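Local structure of 2,3-dihydroxybenzoate-AMP ligase (Mycobacterium smegmatis, 5KEI) at residues A39-D44 with R407-L412; M355-L360 with N413-A418. The protein belongs to the ANL superfamily of AMP-binding enzymes, pairing a large N-terminal part with a smaller C-terminal domain. One frame throughout, in Å; residues are numbered along the deposited sequence.

Contact 1. Residues A39-D44 with R407-L412; sequences AGYWRD and RGPYTL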
loop_
_atom_site.group_PDB
_atom_site.type_symbol
_atom_site.label_atom_id
_atom_site.label_comp_id
_atom_site.label_asym_id
_atom_site.label_seq_id
_atom_site.Cartn_x
_atom_site.Cartn_y
_atom_site.Cartn_z
ATOM N N ALA A 39 0.891 11.490 -22.546
ATOM C CA ALA A 39 0.176 10.255 -22.907
ATOM C C ALA A 39 -1.231 10.188 -22.316
ATOM O O ALA A 39 -1.960 9.218 -22.535
ATOM C CB ALA A 39 0.978 9.034 -22.475
ATOM N N GLY A 40 -1.605 11.205 -21.545
ATOM C CA GLY A 40 -2.932 11.253 -20.950
ATOM C C GLY A 40 -3.095 10.565 -19.597
ATOM O O GLY A 40 -4.198 10.545 -19.047
ATOM N N TYR A 41 -2.017 9.994 -19.056
ATOM C CA TYR A 41 -2.072 9.381 -17.725
ATOM C C TYR A 41 -2.269 10.454 -16.641
ATOM O O TYR A 41 -3.216 10.397 -15.853
ATOM C CB TYR A 41 -0.799 8.589 -17.435
ATOM C CG TYR A 41 -0.424 7.583 -18.495
ATOM C CD1 TYR A 41 -1.390 6.903 -19.214
ATOM C CD2 TYR A 41 0.913 7.328 -18.791
ATOM C CE1 TYR A 41 -1.035 5.995 -20.196
ATOM C CE2 TYR A 41 1.275 6.423 -19.767
ATOM C CZ TYR A 41 0.304 5.756 -20.469
ATOM O OH TYR A 41 0.673 4.839 -21.451
ATOM N N TRP A 42 -1.363 11.430 -16.633
ATOM C CA TRP A 42 -1.336 12.523 -15.664
ATOM C C TRP A 42 -2.145 13.747 -16.106
ATOM O O TRP A 42 -1.746 14.450 -17.034
ATOM C CB TRP A 42 0.110 12.939 -15.425
ATOM C CG TRP A 42 0.915 11.966 -14.623
ATOM C CD1 TRP A 42 0.658 10.635 -14.439
ATOM C CD2 TRP A 42 2.096 12.252 -13.870
ATOM N NE1 TRP A 42 1.612 10.081 -13.629
ATOM C CE2 TRP A 42 2.505 11.058 -13.253
ATOM C CE3 TRP A 42 2.848 13.418 -13.642
ATOM C CZ2 TRP A 42 3.632 10.973 -12.448
ATOM C CZ3 TRP A 42 3.961 13.336 -12.832
ATOM C CH2 TRP A 42 4.345 12.119 -12.248
ATOM N N ARG A 43 -3.255 14.026 -15.427
ATOM C CA ARG A 43 -4.205 15.028 -15.913
ATOM C C ARG A 43 -4.250 16.327 -15.104
ATOM O O ARG A 43 -5.219 17.087 -15.193
ATOM C CB ARG A 43 -5.600 14.423 -15.961
ATOM C CG ARG A 43 -5.704 13.235 -16.878
ATOM C CD ARG A 43 -5.497 13.634 -18.327
ATOM N NE ARG A 43 -6.745 13.918 -19.035
ATOM C CZ ARG A 43 -7.283 13.131 -19.970
ATOM N NH1 ARG A 43 -6.699 11.990 -20.328
ATOM N NH2 ARG A 43 -8.416 13.488 -20.557
ATOM N N ASP A 44 -3.227 16.549 -14.285
ATOM C CA ASP A 44 -2.999 17.843 -13.636
ATOM C C ASP A 44 -4.054 18.264 -12.614
ATOM O O ASP A 44 -4.049 19.417 -12.153
ATOM C CB ASP A 44 -2.874 18.934 -14.708
ATOM C CG ASP A 44 -1.785 18.631 -15.714
ATOM O OD1 ASP A 44 -0.678 18.212 -15.296
ATOM O OD2 ASP A 44 -2.041 18.791 -16.924
ATOM N N ARG A 407 8.827 -0.056 -12.874
ATOM C CA ARG A 407 8.861 1.389 -12.961
ATOM C C ARG A 407 7.726 1.806 -13.892
ATOM O O ARG A 407 7.476 1.137 -14.890
ATOM C CB ARG A 407 10.209 1.860 -13.485
ATOM C CG ARG A 407 10.469 3.329 -13.330
ATOM C CD ARG A 407 11.816 3.678 -13.937
ATOM N NE ARG A 407 11.833 3.508 -15.389
ATOM C CZ ARG A 407 12.940 3.572 -16.125
ATOM N NH1 ARG A 407 14.107 3.798 -15.539
ATOM N NH2 ARG A 407 12.891 3.405 -17.440
ATOM N N GLY A 408 7.033 2.889 -13.556
ATOM C CA GLY A 408 5.953 3.375 -14.387
ATOM C C GLY A 408 5.200 4.571 -13.835
ATOM O O GLY A 408 5.566 5.142 -12.804
ATOM N N PRO A 409 4.112 4.941 -14.517
ATOM C CA PRO A 409 3.381 6.194 -14.281
ATOM C C PRO A 409 2.702 6.320 -12.907
ATOM O O PRO A 409 2.161 7.388 -12.602
ATOM C CB PRO A 409 2.332 6.198 -15.405
ATOM C CG PRO A 409 2.173 4.746 -15.790
ATOM C CD PRO A 409 3.529 4.144 -15.611
ATOM N N TYR A 410 2.722 5.269 -12.092
ATOM C CA TYR A 410 2.143 5.373 -10.752
ATOM C C TYR A 410 2.931 4.527 -9.736
ATOM O O TYR A 410 2.424 4.213 -8.667
ATOM C CB TYR A 410 0.654 4.976 -10.770
ATOM C CG TYR A 410 0.422 3.615 -11.379
ATOM C CD1 TYR A 410 0.392 2.487 -10.581
ATOM C CD2 TYR A 410 0.266 3.455 -12.751
ATOM C CE1 TYR A 410 0.215 1.242 -11.115
ATOM C CE2 TYR A 410 0.075 2.197 -13.307
ATOM C CZ TYR A 410 0.061 1.094 -12.473
ATOM O OH TYR A 410 -0.115 -0.164 -12.965
ATOM N N THR A 411 4.175 4.186 -10.073
ATOM C CA THR A 411 5.060 3.431 -9.184
ATOM C C THR A 411 6.066 4.365 -8.506
ATOM O O THR A 411 6.706 5.187 -9.165
ATOM C CB THR A 411 5.812 2.306 -9.949
ATOM O OG1 THR A 411 4.877 1.291 -10.343
ATOM C CG2 THR A 411 6.888 1.665 -9.063
ATOM N N LEU A 412 6.203 4.244 -7.188
ATOM C CA LEU A 412 6.997 5.197 -6.420
ATOM C C LEU A 412 8.480 5.156 -6.783
ATOM O O LEU A 412 8.990 4.153 -7.279
ATOM C CB LEU A 412 6.824 4.950 -4.923
ATOM C CG LEU A 412 7.792 3.987 -4.243
ATOM C CD1 LEU A 412 7.564 4.016 -2.745
ATOM C CD2 LEU A 412 7.636 2.579 -4.780
#

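Contact 2. Residues M355-L360 with N413-A418; sequences MAEGLL and NGYFNA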
loop_
_atom_site.group_PDB
_atom_site.type_symbol
_atom_site.label_atom_id
_atom_site.label_comp_id
_atom_site.label_asym_id
_atom_site.label_seq_id
_atom_site.Cartn_x
_atom_site.Cartn_y
_atom_site.Cartn_z
ATOM N N MET A 355 0.402 -3.920 -5.685
ATOM C CA MET A 355 1.135 -3.558 -4.488
ATOM C C MET A 355 0.943 -2.068 -4.264
ATOM O O MET A 355 0.821 -1.298 -5.231
ATOM C CB MET A 355 2.619 -3.914 -4.629
ATOM C CG MET A 355 3.329 -3.184 -5.756
ATOM S SD MET A 355 4.784 -4.040 -6.369
ATOM C CE MET A 355 4.019 -5.433 -7.227
ATOM N N ALA A 356 0.893 -1.672 -2.997
ATOM C CA ALA A 356 0.716 -0.271 -2.626
ATOM C C ALA A 356 1.760 0.644 -3.278
ATOM O O ALA A 356 1.497 1.815 -3.544
ATOM C CB ALA A 356 0.766 -0.138 -1.104
ATOM N N GLU A 357 2.939 0.087 -3.533
ATOM C CA GLU A 357 4.041 0.803 -4.161
ATOM C C GLU A 357 3.770 1.274 -5.593
ATOM O O GLU A 357 4.458 2.159 -6.100
ATOM C CB GLU A 357 5.288 -0.081 -4.157
ATOM C CG GLU A 357 6.031 -0.138 -2.815
ATOM C CD GLU A 357 5.523 -1.229 -1.857
ATOM O OE1 GLU A 357 4.463 -1.858 -2.108
ATOM O OE2 GLU A 357 6.202 -1.466 -0.841
ATOM N N GLY A 358 2.782 0.684 -6.259
ATOM C CA GLY A 358 2.552 1.017 -7.651
ATOM C C GLY A 358 1.969 -0.107 -8.484
ATOM O O GLY A 358 0.761 -0.350 -8.421
ATOM N N LEU A 359 2.826 -0.786 -9.244
ATOM C CA LEU A 359 2.423 -1.720 -10.314
ATOM C C LEU A 359 1.169 -2.538 -10.040
ATOM O O LEU A 359 1.067 -3.229 -9.025
ATOM C CB LEU A 359 3.552 -2.701 -10.639
ATOM C CG LEU A 359 3.250 -3.578 -11.873
ATOM C CD1 LEU A 359 3.300 -2.775 -13.157
ATOM C CD2 LEU A 359 4.157 -4.790 -11.971
ATOM N N LEU A 360 0.208 -2.440 -10.959
ATOM C CA LEU A 360 -0.993 -3.253 -10.891
ATOM C C LEU A 360 -1.075 -4.186 -12.104
ATOM O O LEU A 360 -0.906 -3.751 -13.252
ATOM C CB LEU A 360 -2.239 -2.371 -10.804
ATOM C CG LEU A 360 -2.390 -1.489 -9.561
ATOM C CD1 LEU A 360 -3.500 -0.455 -9.751
ATOM C CD2 LEU A 360 -2.683 -2.348 -8.371
ATOM N N ASN A 413 9.154 6.272 -6.542
ATOM C CA ASN A 413 10.565 6.419 -6.851
ATOM C C ASN A 413 11.399 6.421 -5.570
ATOM O O ASN A 413 12.620 6.430 -5.608
ATOM C CB ASN A 413 10.773 7.691 -7.654
ATOM C CG ASN A 413 9.920 7.718 -8.896
ATOM O OD1 ASN A 413 10.273 7.106 -9.900
ATOM N ND2 ASN A 413 8.778 8.407 -8.834
ATOM N N GLY A 414 10.704 6.403 -4.439
ATOM C CA GLY A 414 11.303 6.156 -3.146
ATOM C C GLY A 414 10.222 6.125 -2.081
ATOM O O GLY A 414 9.161 6.723 -2.247
ATOM N N TYR A 415 10.475 5.418 -0.986
ATOM C CA TYR A 415 9.613 5.510 0.177
ATOM C C TYR A 415 9.732 6.898 0.801
ATOM O O TYR A 415 10.698 7.629 0.541
ATOM C CB TYR A 415 9.967 4.432 1.191
ATOM C CG TYR A 415 9.611 3.048 0.731
ATOM C CD1 TYR A 415 10.596 2.160 0.337
ATOM C CD2 TYR A 415 8.286 2.626 0.684
ATOM C CE1 TYR A 415 10.286 0.903 -0.087
ATOM C CE2 TYR A 415 7.961 1.345 0.267
ATOM C CZ TYR A 415 8.976 0.488 -0.121
ATOM O OH TYR A 415 8.702 -0.793 -0.549
ATOM N N PHE A 416 8.752 7.271 1.616
ATOM C CA PHE A 416 8.746 8.615 2.200
ATOM C C PHE A 416 9.654 8.701 3.418
ATOM O O PHE A 416 9.516 7.911 4.351
ATOM C CB PHE A 416 7.338 9.029 2.589
ATOM C CG PHE A 416 7.239 10.445 3.063
ATOM C CD1 PHE A 416 7.118 11.491 2.151
ATOM C CD2 PHE A 416 7.283 10.740 4.420
ATOM C CE1 PHE A 416 7.028 12.807 2.588
ATOM C CE2 PHE A 416 7.198 12.053 4.857
ATOM C CZ PHE A 416 7.071 13.087 3.936
ATOM N N ASN A 417 10.579 9.657 3.403
ATOM C CA ASN A 417 11.453 9.892 4.549
ATOM C C ASN A 417 12.108 8.594 5.009
ATOM O O ASN A 417 11.942 8.171 6.150
ATOM C CB ASN A 417 10.652 10.524 5.683
ATOM C CG ASN A 417 11.528 11.073 6.782
ATOM O OD1 ASN A 417 12.712 11.315 6.581
ATOM N ND2 ASN A 417 10.943 11.288 7.947
ATOM N N ALA A 418 12.803 7.931 4.093
ATOM C CA ALA A 418 13.365 6.614 4.373
ATOM C C ALA A 418 14.586 6.372 3.498
ATOM O O ALA A 418 14.630 5.416 2.718
ATOM C CB ALA A 418 12.312 5.523 4.148
#

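Contact 1. Residues A39-D44 with R407-L412
Tyr41 and Trp42, neighbours in the loop that follows helix 30-38, reach Pro409 in two ways, one through apolar carbon and the other through a hydrogen bond. Gly40, just before them, is where the chain leaves the helix, with positive phi in a Schellman motif. Tyr41 starts its side chain toward Pro409, and CD2 comes to 3.8 Å from Pro409 CB. The two side chains meet obliquely, through CB and, more loosely, CG of the proline. Ala39 CB sits over one face of the phenol, displaced toward its rim, while Tyr41 OH is hydrogen-bonded to Asp383, which anchors the far end of the ring. Tyr232 of helix 227-240 touches both Tyr41 and Pro409. In Trp42, CG lies anti to the carbonyl carbon (chi1 -73°), and the indole swings its N-H edge over to the proline backbone: NE1 donates to Pro409 O at 2.9 Å. This bond is nearly straight, 165° at the hydrogen, and the oxygen lies in the indole plane; the donor in turn lies in the carbonyl plane, on a lone pair. Phe28, edge-to-face, and Tyr36 also meet the indole. On the partner segment, Thr411 N donates to Gly408 O at 3.2 Å, closing a tight turn with Pro409 inside it. Buried within the protein, the Pro409 carbonyl thus gains a directional partner in the indole, while the proline ring meets Tyr41 through carbon alone; the N-H bond, together with the packing of Phe28 and Tyr36, probably restricts how the indole can turn.

Contact 2. Residues M355-L360 with N413-A418
The ring of Tyr415 takes the carboxylate of Glu357 at its hydroxyl edge, with OE2 near the ring plane, and the carboxylate stands almost upright to the ring, the two planes 78° apart. Tyr415 OH donates to Glu357 OE2 at 2.6 Å, a short bond that meets the oxygen on its anti side, 16° out of the carboxylate plane. Glu357 CG, by contrast, lies off the ring plane and passes 3.9 Å from Tyr415 CE2. A bend in the glutamate chain (chi2 88°) carries the acid group across to the phenol. OE2 also bonds to Ser213 OG, so this buried oxygen is held by two hydroxyl partners; Ile223 and Tyr432 line both side chains. Glu357 itself rides on a type I turn closed by Gly358 N to Met355 O at 3.0 Å. The turn carries the Met-Ala-Glu end of what is probably the A5 core motif of ANL enzymes; Tyr415 probably falls in the A6 region, and Ser213 probably begins the serine-, glycine- and threonine-rich A3 loop, a meeting of motif segments consistent with the AMP-binding fold.

How the contacts relate
From the N terminus the chain passes 39-44, then 355-360, and returns through 407-412 and 413-418, which follow one another without a break. The segments therefore alternate: contact 1 closes a loop of 362 residues, contact 2 one of 52, and the two cross rather than nest. Their centres are 13 Å apart, yet they touch. Leu412 N probably bonds to Glu357 O at 2.9 Å, and Tyr410 OH to Leu360 N at 3.1 Å. The continuous run after strand 402-407 of the four-stranded sheet thus ties the end of helix 30-38 to the turn between strands 349-354 and 360-362 of the mixed nine-stranded sheet, before entering helix 419-425.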